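DNA primase (Aquifex aeolicus, PDB 2AU3) probably synthesises the short RNA primers that DNA polymerase extends during replication, with a zinc-binding domain joined to an RNA polymerase core. Local coordinates at residues E13-D18 with S52-K57; E27-N32 with S46-P51; V290-D295 with S306-L311; E317-Y322 with S348-E353. One frame throughout, in Å; residues are numbered along the deposited sequence.

Contact 1: residues E13-D18 with S52-K57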
# COMPACT_ATOMS: atom_id res chain seq x y z
N GLU A 13 -4.54 -5.49 -26.50
CA GLU A 13 -5.56 -5.40 -27.53
C GLU A 13 -6.99 -5.23 -26.99
O GLU A 13 -7.84 -4.63 -27.67
CB GLU A 13 -5.50 -6.65 -28.41
CG GLU A 13 -6.47 -6.64 -29.59
CD GLU A 13 -5.96 -5.82 -30.77
OE1 GLU A 13 -4.89 -5.17 -30.65
OE2 GLU A 13 -6.65 -5.82 -31.81
N ILE A 14 -7.27 -5.75 -25.79
CA ILE A 14 -8.63 -5.68 -25.23
C ILE A 14 -8.94 -4.27 -24.73
O ILE A 14 -8.06 -3.60 -24.19
CB ILE A 14 -8.82 -6.67 -24.06
CG1 ILE A 14 -8.80 -8.11 -24.56
CG2 ILE A 14 -10.14 -6.41 -23.39
CD1 ILE A 14 -8.37 -9.09 -23.48
N ASP A 15 -10.17 -3.82 -24.92
CA ASP A 15 -10.67 -2.63 -24.25
C ASP A 15 -11.75 -3.11 -23.30
O ASP A 15 -12.77 -3.66 -23.74
CB ASP A 15 -11.26 -1.62 -25.26
CG ASP A 15 -11.64 -0.28 -24.62
OD1 ASP A 15 -11.77 -0.18 -23.36
OD2 ASP A 15 -11.82 0.76 -25.30
N ILE A 16 -11.53 -2.93 -22.00
CA ILE A 16 -12.44 -3.45 -20.99
C ILE A 16 -13.88 -2.97 -21.17
O ILE A 16 -14.82 -3.69 -20.86
CB ILE A 16 -11.92 -3.12 -19.59
CG1 ILE A 16 -12.71 -3.91 -18.53
CG2 ILE A 16 -11.93 -1.60 -19.34
CD1 ILE A 16 -12.00 -3.90 -17.14
N VAL A 17 -14.04 -1.75 -21.68
CA VAL A 17 -15.36 -1.18 -21.94
C VAL A 17 -16.13 -2.04 -22.95
O VAL A 17 -17.28 -2.42 -22.71
CB VAL A 17 -15.26 0.30 -22.40
CG1 VAL A 17 -16.62 0.85 -22.85
CG2 VAL A 17 -14.72 1.16 -21.28
N ASP A 18 -15.49 -2.38 -24.07
CA ASP A 18 -16.13 -3.28 -25.04
C ASP A 18 -16.48 -4.65 -24.42
O ASP A 18 -17.58 -5.17 -24.66
CB ASP A 18 -15.26 -3.49 -26.29
CG ASP A 18 -15.01 -2.20 -27.07
OD1 ASP A 18 -15.90 -1.33 -27.12
OD2 ASP A 18 -13.94 -1.98 -27.67
N SER A 52 -9.79 4.62 -18.43
CA SER A 52 -8.39 5.11 -18.36
C SER A 52 -7.47 4.15 -17.57
O SER A 52 -6.25 4.07 -17.82
CB SER A 52 -8.33 6.50 -17.73
OG SER A 52 -8.87 6.47 -16.42
N LYS A 53 -8.06 3.43 -16.62
CA LYS A 53 -7.28 2.46 -15.84
C LYS A 53 -7.41 1.05 -16.42
O LYS A 53 -6.57 0.18 -16.16
CB LYS A 53 -7.66 2.53 -14.36
CG LYS A 53 -7.39 3.90 -13.75
CD LYS A 53 -7.82 4.03 -12.28
CE LYS A 53 -7.57 5.49 -11.80
NZ LYS A 53 -7.76 5.68 -10.34
N GLN A 54 -8.46 0.84 -17.23
CA GLN A 54 -8.71 -0.46 -17.88
C GLN A 54 -8.98 -1.56 -16.84
O GLN A 54 -8.61 -2.73 -17.02
CB GLN A 54 -7.57 -0.84 -18.83
CG GLN A 54 -7.57 -0.11 -20.19
CD GLN A 54 -8.80 -0.44 -21.03
OE1 GLN A 54 -8.99 -1.59 -21.43
NE2 GLN A 54 -9.63 0.57 -21.32
N ILE A 55 -9.65 -1.18 -15.77
CA ILE A 55 -10.05 -2.10 -14.71
C ILE A 55 -11.50 -1.85 -14.37
O ILE A 55 -12.07 -0.83 -14.76
CB ILE A 55 -9.15 -1.93 -13.46
CG1 ILE A 55 -9.22 -0.49 -12.93
CG2 ILE A 55 -7.70 -2.43 -13.76
CD1 ILE A 55 -8.38 -0.21 -11.61
N PHE A 56 -12.11 -2.77 -13.63
CA PHE A 56 -13.42 -2.55 -13.05
C PHE A 56 -13.20 -2.62 -11.55
O PHE A 56 -12.19 -3.15 -11.12
CB PHE A 56 -14.43 -3.61 -13.52
CG PHE A 56 -14.14 -5.02 -13.00
CD1 PHE A 56 -14.72 -5.48 -11.81
CD2 PHE A 56 -13.30 -5.88 -13.71
CE1 PHE A 56 -14.48 -6.78 -11.33
CE2 PHE A 56 -13.04 -7.19 -13.22
CZ PHE A 56 -13.63 -7.63 -12.04
N LYS A 57 -14.11 -2.05 -10.77
CA LYS A 57 -14.03 -2.15 -9.31
C LYS A 57 -15.43 -1.93 -8.77
O LYS A 57 -16.06 -0.91 -9.08
CB LYS A 57 -13.08 -1.08 -8.73
CG LYS A 57 -12.96 -1.08 -7.19
CD LYS A 57 -12.17 -2.32 -6.64
CE LYS A 57 -11.97 -2.17 -5.09
NZ LYS A 57 -11.30 -3.37 -4.48
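Ile14 O comes within 3.5 Å of Gln54 OE1, and its own side chain packs between helices 67-75 and 79-90. At the next residue the grip tightens. Asp15 is the N-cap of helix 16-23, and its OD1 holds two donors from opposite faces of the carboxylate: Val17 N, the capping bond, and Gln54 NE2, which arrives 3.1 Å from Asp15 OD1 along a fairly straight path. The aspartate is met well above its plane, whereas from the amide's side the bond lies nearly in plane. This is a classic N-cap fastened to the zinc-ribbon sheet by a turn residue, since Gln54, with positive phi, sits in the bend joining strands 47-50 and 55-58. Ile16 N then donates to Gln54 OE1 (2.9 Å, 170°), so the one amide donates to the cap carboxylate and accepts from the first helical N-H. Folding back at chi2 (-64°) lets the glutamine reach this spot, sliding past the CG2 branch of Ile16; NE2 also bonds Pro51 O. Cutting Gln54 back to an alanine would probably leave Ile16 N and one face of Asp15 OD1 without their mates and open a gap beside Ile16 CG2. The other branch of Ile16 runs out with CG1 anti to the backbone N (chi1 -168°), setting CD1 3.5 Å from Ile55 C and at the edge of the Phe56 ring, 4.2 Å from CD2. Val17 turns instead to Pro51.

Contact 2: residues E27-N32 with S46-P51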
# COMPACT_ATOMS: atom_id res chain seq x y z
N GLU A 27 -23.90 2.60 -17.98
CA GLU A 27 -24.24 4.01 -18.10
C GLU A 27 -22.97 4.83 -17.93
O GLU A 27 -22.19 4.58 -17.03
CB GLU A 27 -25.23 4.44 -17.01
CG GLU A 27 -25.71 5.88 -17.19
CD GLU A 27 -26.23 6.53 -15.92
OE1 GLU A 27 -26.25 5.86 -14.86
OE2 GLU A 27 -26.64 7.73 -15.99
N LYS A 28 -22.78 5.82 -18.80
CA LYS A 28 -21.60 6.67 -18.73
C LYS A 28 -21.79 7.69 -17.62
O LYS A 28 -22.72 8.48 -17.67
CB LYS A 28 -21.35 7.39 -20.06
CG LYS A 28 -19.91 7.94 -20.17
CD LYS A 28 -19.38 7.84 -21.61
CE LYS A 28 -17.89 8.21 -21.70
NZ LYS A 28 -17.54 9.39 -20.89
N VAL A 29 -20.92 7.64 -16.61
CA VAL A 29 -20.93 8.61 -15.50
C VAL A 29 -19.55 9.28 -15.50
O VAL A 29 -18.53 8.64 -15.21
CB VAL A 29 -21.26 7.91 -14.13
CG1 VAL A 29 -20.23 6.83 -13.81
CG2 VAL A 29 -21.33 8.92 -12.98
N GLY A 30 -19.51 10.55 -15.90
CA GLY A 30 -18.22 11.21 -16.10
C GLY A 30 -17.38 10.48 -17.14
O GLY A 30 -17.87 10.15 -18.24
N SER A 31 -16.12 10.17 -16.77
CA SER A 31 -15.21 9.44 -17.65
C SER A 31 -15.32 7.93 -17.46
O SER A 31 -14.62 7.18 -18.13
CB SER A 31 -13.76 9.88 -17.40
OG SER A 31 -13.27 9.37 -16.18
N ASN A 32 -16.17 7.51 -16.52
CA ASN A 32 -16.29 6.11 -16.17
C ASN A 32 -17.65 5.57 -16.64
O ASN A 32 -18.48 6.33 -17.16
CB ASN A 32 -16.12 5.91 -14.65
CG ASN A 32 -14.74 6.34 -14.15
OD1 ASN A 32 -13.72 5.82 -14.59
ND2 ASN A 32 -14.71 7.34 -13.26
N SER A 46 -22.99 0.26 -8.01
CA SER A 46 -21.73 0.49 -7.30
C SER A 46 -20.54 -0.08 -8.05
O SER A 46 -19.42 -0.08 -7.55
CB SER A 46 -21.79 -0.16 -5.91
OG SER A 46 -22.93 0.30 -5.22
N PHE A 47 -20.79 -0.57 -9.26
CA PHE A 47 -19.81 -1.30 -10.06
C PHE A 47 -19.33 -0.41 -11.19
O PHE A 47 -20.12 -0.06 -12.09
CB PHE A 47 -20.47 -2.57 -10.62
CG PHE A 47 -19.56 -3.45 -11.42
CD1 PHE A 47 -19.07 -4.63 -10.89
CD2 PHE A 47 -19.25 -3.12 -12.75
CE1 PHE A 47 -18.24 -5.48 -11.64
CE2 PHE A 47 -18.43 -3.95 -13.52
CZ PHE A 47 -17.92 -5.14 -12.97
N TYR A 48 -18.05 -0.04 -11.15
CA TYR A 48 -17.49 0.95 -12.05
C TYR A 48 -16.47 0.36 -13.00
O TYR A 48 -15.71 -0.53 -12.63
CB TYR A 48 -16.87 2.12 -11.27
CG TYR A 48 -17.90 3.00 -10.61
CD1 TYR A 48 -18.31 4.19 -11.20
CD2 TYR A 48 -18.46 2.64 -9.38
CE1 TYR A 48 -19.25 5.01 -10.58
CE2 TYR A 48 -19.40 3.44 -8.77
CZ TYR A 48 -19.79 4.62 -9.37
OH TYR A 48 -20.73 5.39 -8.75
N VAL A 49 -16.47 0.86 -14.23
CA VAL A 49 -15.49 0.48 -15.22
C VAL A 49 -14.76 1.74 -15.65
O VAL A 49 -15.39 2.71 -16.06
CB VAL A 49 -16.17 -0.19 -16.44
CG1 VAL A 49 -15.11 -0.56 -17.49
CG2 VAL A 49 -16.97 -1.45 -15.99
N SER A 50 -13.43 1.75 -15.50
CA SER A 50 -12.66 2.93 -15.87
C SER A 50 -11.98 2.67 -17.21
O SER A 50 -11.15 1.76 -17.31
CB SER A 50 -11.62 3.23 -14.78
OG SER A 50 -10.58 4.05 -15.28
N PRO A 51 -12.35 3.40 -18.25
CA PRO A 51 -11.62 3.32 -19.50
C PRO A 51 -10.13 3.70 -19.34
O PRO A 51 -9.30 3.12 -20.02
CB PRO A 51 -12.35 4.31 -20.42
CG PRO A 51 -13.73 4.46 -19.82
CD PRO A 51 -13.54 4.28 -18.33
O HOH W 1 -11.18 6.31 -13.79
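Val29 CG1 meets the edge of the Tyr48 ring, 3.8 Å from CE1 and near the ring plane, the two side chains crossing at about a right angle. Asn32 CB lies at the same ring's edge, more loosely. Further along, Asn32 OD1 rests 3.3 Å from Ser50 CB, and a water joins the two residues: it donates to Asn32 OD1 (2.7 Å) and lies 2.8 Å from Ser50 OG. That hydroxyl is also bonded to Lys53 N in the following turn. Pro51 closes the row, its CD 3.1 Å from Ser31 O.

What sets these groups in place is a type II' beta turn from Val29 to Asn32. The pair is closed by Val29 N to Asn32 O and Asn32 N to Val29 O, and Gly30 takes the positive phi (59°) that suits glycine. Lys28 curls over the turn so that NZ donates to Gly30 O at 2.8 Å. Chi1 of Val29, near 59°, puts CG1 between the backbone N and carbonyl carbon and hence against Tyr48.

The hairpin belongs to the antiparallel zinc-ribbon sheet, where strand 32-35 runs between 27-29 and 47-50. Tyr48 meets Phe59 edge-to-face, and Val49 and Pro51 lean on helix 16-23.

Contact 3: residues V290-D295 with S306-L311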
# COMPACT_ATOMS: atom_id res chain seq x y z
N VAL A 290 7.57 15.44 2.66
CA VAL A 290 7.03 14.36 3.44
C VAL A 290 6.85 14.80 4.86
O VAL A 290 7.80 15.18 5.55
CB VAL A 290 7.90 13.09 3.37
CG1 VAL A 290 7.47 12.07 4.43
CG2 VAL A 290 7.81 12.47 1.95
N TYR A 291 5.62 14.65 5.33
CA TYR A 291 5.29 14.77 6.73
C TYR A 291 5.39 13.40 7.40
O TYR A 291 4.85 12.42 6.90
CB TYR A 291 3.86 15.32 6.85
CG TYR A 291 3.78 16.76 6.44
CD1 TYR A 291 3.97 17.14 5.12
CD2 TYR A 291 3.54 17.75 7.39
CE1 TYR A 291 3.90 18.49 4.74
CE2 TYR A 291 3.45 19.06 7.04
CZ TYR A 291 3.65 19.44 5.73
OH TYR A 291 3.61 20.78 5.42
N ILE A 292 6.10 13.33 8.51
CA ILE A 292 6.28 12.03 9.16
C ILE A 292 5.43 12.07 10.42
O ILE A 292 5.48 13.04 11.20
CB ILE A 292 7.75 11.76 9.54
CG1 ILE A 292 8.69 12.08 8.40
CG2 ILE A 292 7.95 10.29 10.00
CD1 ILE A 292 10.13 12.12 8.87
N LEU A 293 4.63 11.02 10.60
CA LEU A 293 3.66 10.98 11.68
C LEU A 293 3.72 9.66 12.35
O LEU A 293 2.99 8.73 11.98
CB LEU A 293 2.26 11.23 11.11
CG LEU A 293 1.07 11.20 12.07
CD1 LEU A 293 1.01 12.41 12.98
CD2 LEU A 293 -0.19 11.10 11.27
N TYR A 294 4.62 9.54 13.32
CA TYR A 294 4.81 8.29 14.02
C TYR A 294 4.18 8.44 15.41
O TYR A 294 3.69 9.52 15.75
CB TYR A 294 6.31 7.96 14.10
CG TYR A 294 6.95 7.44 12.79
CD1 TYR A 294 6.23 7.39 11.58
CD2 TYR A 294 8.28 7.02 12.78
CE1 TYR A 294 6.83 6.92 10.42
CE2 TYR A 294 8.87 6.53 11.63
CZ TYR A 294 8.15 6.50 10.45
OH TYR A 294 8.76 6.02 9.33
N ASP A 295 4.15 7.37 16.19
CA ASP A 295 3.54 7.42 17.52
C ASP A 295 4.14 8.52 18.41
O ASP A 295 5.34 8.80 18.36
CB ASP A 295 3.69 6.06 18.22
CG ASP A 295 2.86 4.97 17.56
OD1 ASP A 295 1.91 5.30 16.80
OD2 ASP A 295 3.09 3.75 17.76
N SER A 306 15.54 8.16 13.02
CA SER A 306 16.21 7.21 12.12
C SER A 306 15.78 7.34 10.66
O SER A 306 16.57 7.07 9.74
CB SER A 306 15.98 5.77 12.60
OG SER A 306 16.38 5.65 13.96
N ALA A 307 14.53 7.72 10.42
CA ALA A 307 14.01 7.75 9.04
C ALA A 307 14.38 9.04 8.30
O ALA A 307 14.51 9.06 7.07
CB ALA A 307 12.49 7.53 9.04
N ILE A 308 14.54 10.12 9.05
CA ILE A 308 14.76 11.46 8.49
C ILE A 308 15.99 11.56 7.56
O ILE A 308 15.88 12.09 6.46
CB ILE A 308 14.83 12.52 9.63
CG1 ILE A 308 13.44 12.80 10.19
CG2 ILE A 308 15.45 13.79 9.13
CD1 ILE A 308 13.39 13.63 11.50
N PRO A 309 17.16 11.05 7.96
CA PRO A 309 18.32 11.07 7.08
C PRO A 309 18.09 10.29 5.77
O PRO A 309 18.65 10.66 4.75
CB PRO A 309 19.39 10.38 7.92
CG PRO A 309 18.96 10.69 9.33
CD PRO A 309 17.50 10.44 9.27
N LEU A 310 17.31 9.22 5.81
CA LEU A 310 17.01 8.51 4.56
C LEU A 310 16.19 9.39 3.63
O LEU A 310 16.43 9.41 2.42
CB LEU A 310 16.27 7.19 4.79
CG LEU A 310 16.74 6.30 5.95
CD1 LEU A 310 15.82 5.10 6.05
CD2 LEU A 310 18.19 5.86 5.78
N LEU A 311 15.24 10.13 4.20
CA LEU A 311 14.42 11.06 3.41
C LEU A 311 15.26 12.23 2.88
O LEU A 311 15.16 12.58 1.68
CB LEU A 311 13.20 11.54 4.23
CG LEU A 311 12.22 10.40 4.59
CD1 LEU A 311 11.19 10.88 5.56
CD2 LEU A 311 11.53 9.86 3.32
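Ile292 packs against Ile308 and Leu311 in a buried, largely apolar strand-to-helix contact within a beta-alpha-beta unit of the Toprim domain. Strand 290-293 and helix segment 306-311 run almost antiparallel (168°), their axes 10.6 Å apart at closest approach, as expected where a crossover helix lies back over the strand it follows. Ile292 does most of the work: with CG1 beside its own backbone N (chi1 -46°), its CD1 reaches 3.6 Å from Ile308 CG1 and 3.7 Å from Leu311 CD1, Ile292 and Leu311 meeting tip to tip. Val290, two residues earlier and on the same face of the strand, adds CG1 at 4.1 Å from Leu311 CD1, approaching crosswise. At the other end Tyr294 lays its ring beneath Ile292 CG2, which covers one face toward the rim, and its OH stops 4.0 Å from Ala307 CB.

Beyond Tyr294 comes Asp295, predicted to bind both magnesium ions; its backbone N is hydrogen-bonded to Glu251, another predicted metal ligand, so the packed strand leads directly into the probable active site. Strand 289-293 lies between strands 247-249 and 317-321, while Val318 of the latter touches both Ile292 and Leu311, and helix 277-284 also packs on Val290 and Leu311.

Contact 4: residues E317-Y322 with S348-E353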
# COMPACT_ATOMS: atom_id res chain seq x y z
N GLU A 317 12.17 17.26 1.44
CA GLU A 317 12.04 18.12 2.61
C GLU A 317 11.14 17.44 3.63
O GLU A 317 10.08 16.93 3.29
CB GLU A 317 11.36 19.42 2.25
CG GLU A 317 12.17 20.39 1.44
CD GLU A 317 11.63 21.78 1.64
OE1 GLU A 317 10.46 22.03 1.22
OE2 GLU A 317 12.34 22.58 2.28
N VAL A 318 11.57 17.46 4.87
CA VAL A 318 10.92 16.67 5.90
C VAL A 318 10.25 17.59 6.91
O VAL A 318 10.84 18.60 7.32
CB VAL A 318 11.95 15.76 6.60
CG1 VAL A 318 11.33 15.07 7.77
CG2 VAL A 318 12.53 14.73 5.61
N TYR A 319 9.01 17.24 7.28
CA TYR A 319 8.20 17.93 8.28
C TYR A 319 7.70 16.95 9.35
O TYR A 319 6.66 16.30 9.17
CB TYR A 319 6.97 18.52 7.62
CG TYR A 319 7.24 19.58 6.60
CD1 TYR A 319 6.92 20.90 6.85
CD2 TYR A 319 7.83 19.26 5.38
CE1 TYR A 319 7.15 21.90 5.91
CE2 TYR A 319 8.05 20.23 4.42
CZ TYR A 319 7.72 21.55 4.70
OH TYR A 319 7.99 22.53 3.78
N PRO A 320 8.46 16.81 10.44
CA PRO A 320 8.04 15.95 11.54
C PRO A 320 6.74 16.43 12.19
O PRO A 320 6.55 17.60 12.48
CB PRO A 320 9.21 16.06 12.54
CG PRO A 320 10.39 16.42 11.65
CD PRO A 320 9.79 17.42 10.68
N VAL A 321 5.84 15.49 12.44
CA VAL A 321 4.58 15.85 13.05
C VAL A 321 4.62 15.15 14.38
O VAL A 321 4.77 13.93 14.42
CB VAL A 321 3.37 15.37 12.23
CG1 VAL A 321 2.03 15.82 12.86
CG2 VAL A 321 3.48 15.88 10.76
N TYR A 322 4.52 15.94 15.43
CA TYR A 322 4.58 15.46 16.80
C TYR A 322 3.20 15.31 17.39
O TYR A 322 2.54 16.30 17.71
CB TYR A 322 5.37 16.45 17.66
CG TYR A 322 6.79 16.62 17.16
CD1 TYR A 322 7.71 15.59 17.26
CD2 TYR A 322 7.18 17.79 16.51
CE1 TYR A 322 9.04 15.74 16.76
CE2 TYR A 322 8.49 17.95 16.02
CZ TYR A 322 9.40 16.92 16.14
OH TYR A 322 10.69 17.08 15.64
N SER A 348 2.67 21.77 11.46
CA SER A 348 4.01 21.23 11.69
C SER A 348 5.08 21.90 10.82
O SER A 348 4.98 21.89 9.59
CB SER A 348 4.00 19.72 11.48
OG SER A 348 3.17 19.08 12.43
N GLY A 349 6.08 22.49 11.46
CA GLY A 349 7.16 23.17 10.74
C GLY A 349 8.17 22.24 10.06
O GLY A 349 8.36 21.08 10.49
N GLU A 350 8.80 22.74 9.00
CA GLU A 350 9.89 22.03 8.32
C GLU A 350 11.06 21.77 9.28
O GLU A 350 11.31 22.56 10.18
CB GLU A 350 10.34 22.82 7.10
CG GLU A 350 11.34 22.08 6.21
CD GLU A 350 12.78 22.39 6.59
OE1 GLU A 350 13.05 23.51 7.05
OE2 GLU A 350 13.65 21.50 6.44
N LEU A 351 11.73 20.64 9.10
CA LEU A 351 12.81 20.20 9.99
C LEU A 351 13.82 21.33 10.37
O LEU A 351 14.01 21.65 11.54
CB LEU A 351 13.57 19.03 9.34
CG LEU A 351 14.75 18.46 10.13
CD1 LEU A 351 14.21 17.76 11.38
CD2 LEU A 351 15.57 17.49 9.26
N PHE A 352 14.48 21.91 9.37
CA PHE A 352 15.60 22.83 9.65
C PHE A 352 15.10 24.17 10.16
O PHE A 352 15.73 24.79 11.02
CB PHE A 352 16.48 23.00 8.41
CG PHE A 352 17.28 21.77 8.07
CD1 PHE A 352 18.36 21.40 8.86
CD2 PHE A 352 16.92 20.96 6.98
CE1 PHE A 352 19.10 20.22 8.56
CE2 PHE A 352 17.67 19.79 6.67
CZ PHE A 352 18.75 19.43 7.46
N GLU A 353 13.95 24.60 9.64
CA GLU A 353 13.33 25.82 10.09
C GLU A 353 12.94 25.67 11.55
O GLU A 353 13.17 26.58 12.35
CB GLU A 353 12.15 26.14 9.18
CG GLU A 353 11.12 27.11 9.71
CD GLU A 353 10.01 27.32 8.69
OE1 GLU A 353 10.31 27.21 7.47
OE2 GLU A 353 8.84 27.53 9.10
O HOH W 2 13.85 19.08 5.34
O HOH W 3 8.19 19.70 12.79
O HOH W 4 4.28 18.99 14.78
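Leu351 N donates to Val318 O across the two segments at 2.8 Å, in the carbonyl plane and nearly straight (161°), tying the first turn of helix 351-358 to edge strand 317-321. The touching parts head 134° apart, and Tyr319 and Glu350 come closest, 4.4 Å between CA atoms. Water bridges Pro320 O and Gly349 O, and another links Val318 N with Glu350 OE2. Glu350 is the N-cap: bent at chi2 (-92°), it turns its carboxylate back to accept from Phe352 N at OE2 and Glu353 N at OE1, both above the carboxylate plane. Here the capped N-terminus of helix 351-358, in the DnaG helical region, docks on the outermost strand of the Toprim sheet. Tyr319 lays its ring across the Glu350 chain, with Glu350 CB over the ring face in a CH-pi contact, 3.9 Å from the Tyr319 centroid, while Ser348 O meets the ring edge at 3.5 Å from CD1. A serine in place of Tyr319 would probably strip Glu350 CA and CB of their aromatic cover and leave a gap beside them. Pro320 CG packs crosswise on Leu351 CD1 (4.1 Å), and Leu351 continues onto helix 298-313. Ser348 OG, hydrogen-bonded to Leu344 O, nestles against Val321 CG1, and a water carries it to Tyr322 N.

Two pairs emerge, well apart in the molecule. Contacts 1 and 2 lie 10 Å apart between centres in the zinc-binding domain, with contact 2 nested in the chain loop that contact 1 closes; they share the antiparallel sheet through neighbouring strands 47-50 and 55-58, where Ile55 O and Ser50 N are probably bonded. Contacts 3 and 4 follow later, in series, their centres 9 Å apart on adjacent strands 289-293 and 317-321 of the Toprim sheet. Contact 4 joins the outermost strand of that sheet to the helical domain. Between the pairs, centres are about 38 to 42 Å apart without touching, consistent with separate zinc-binding and polymerase modules.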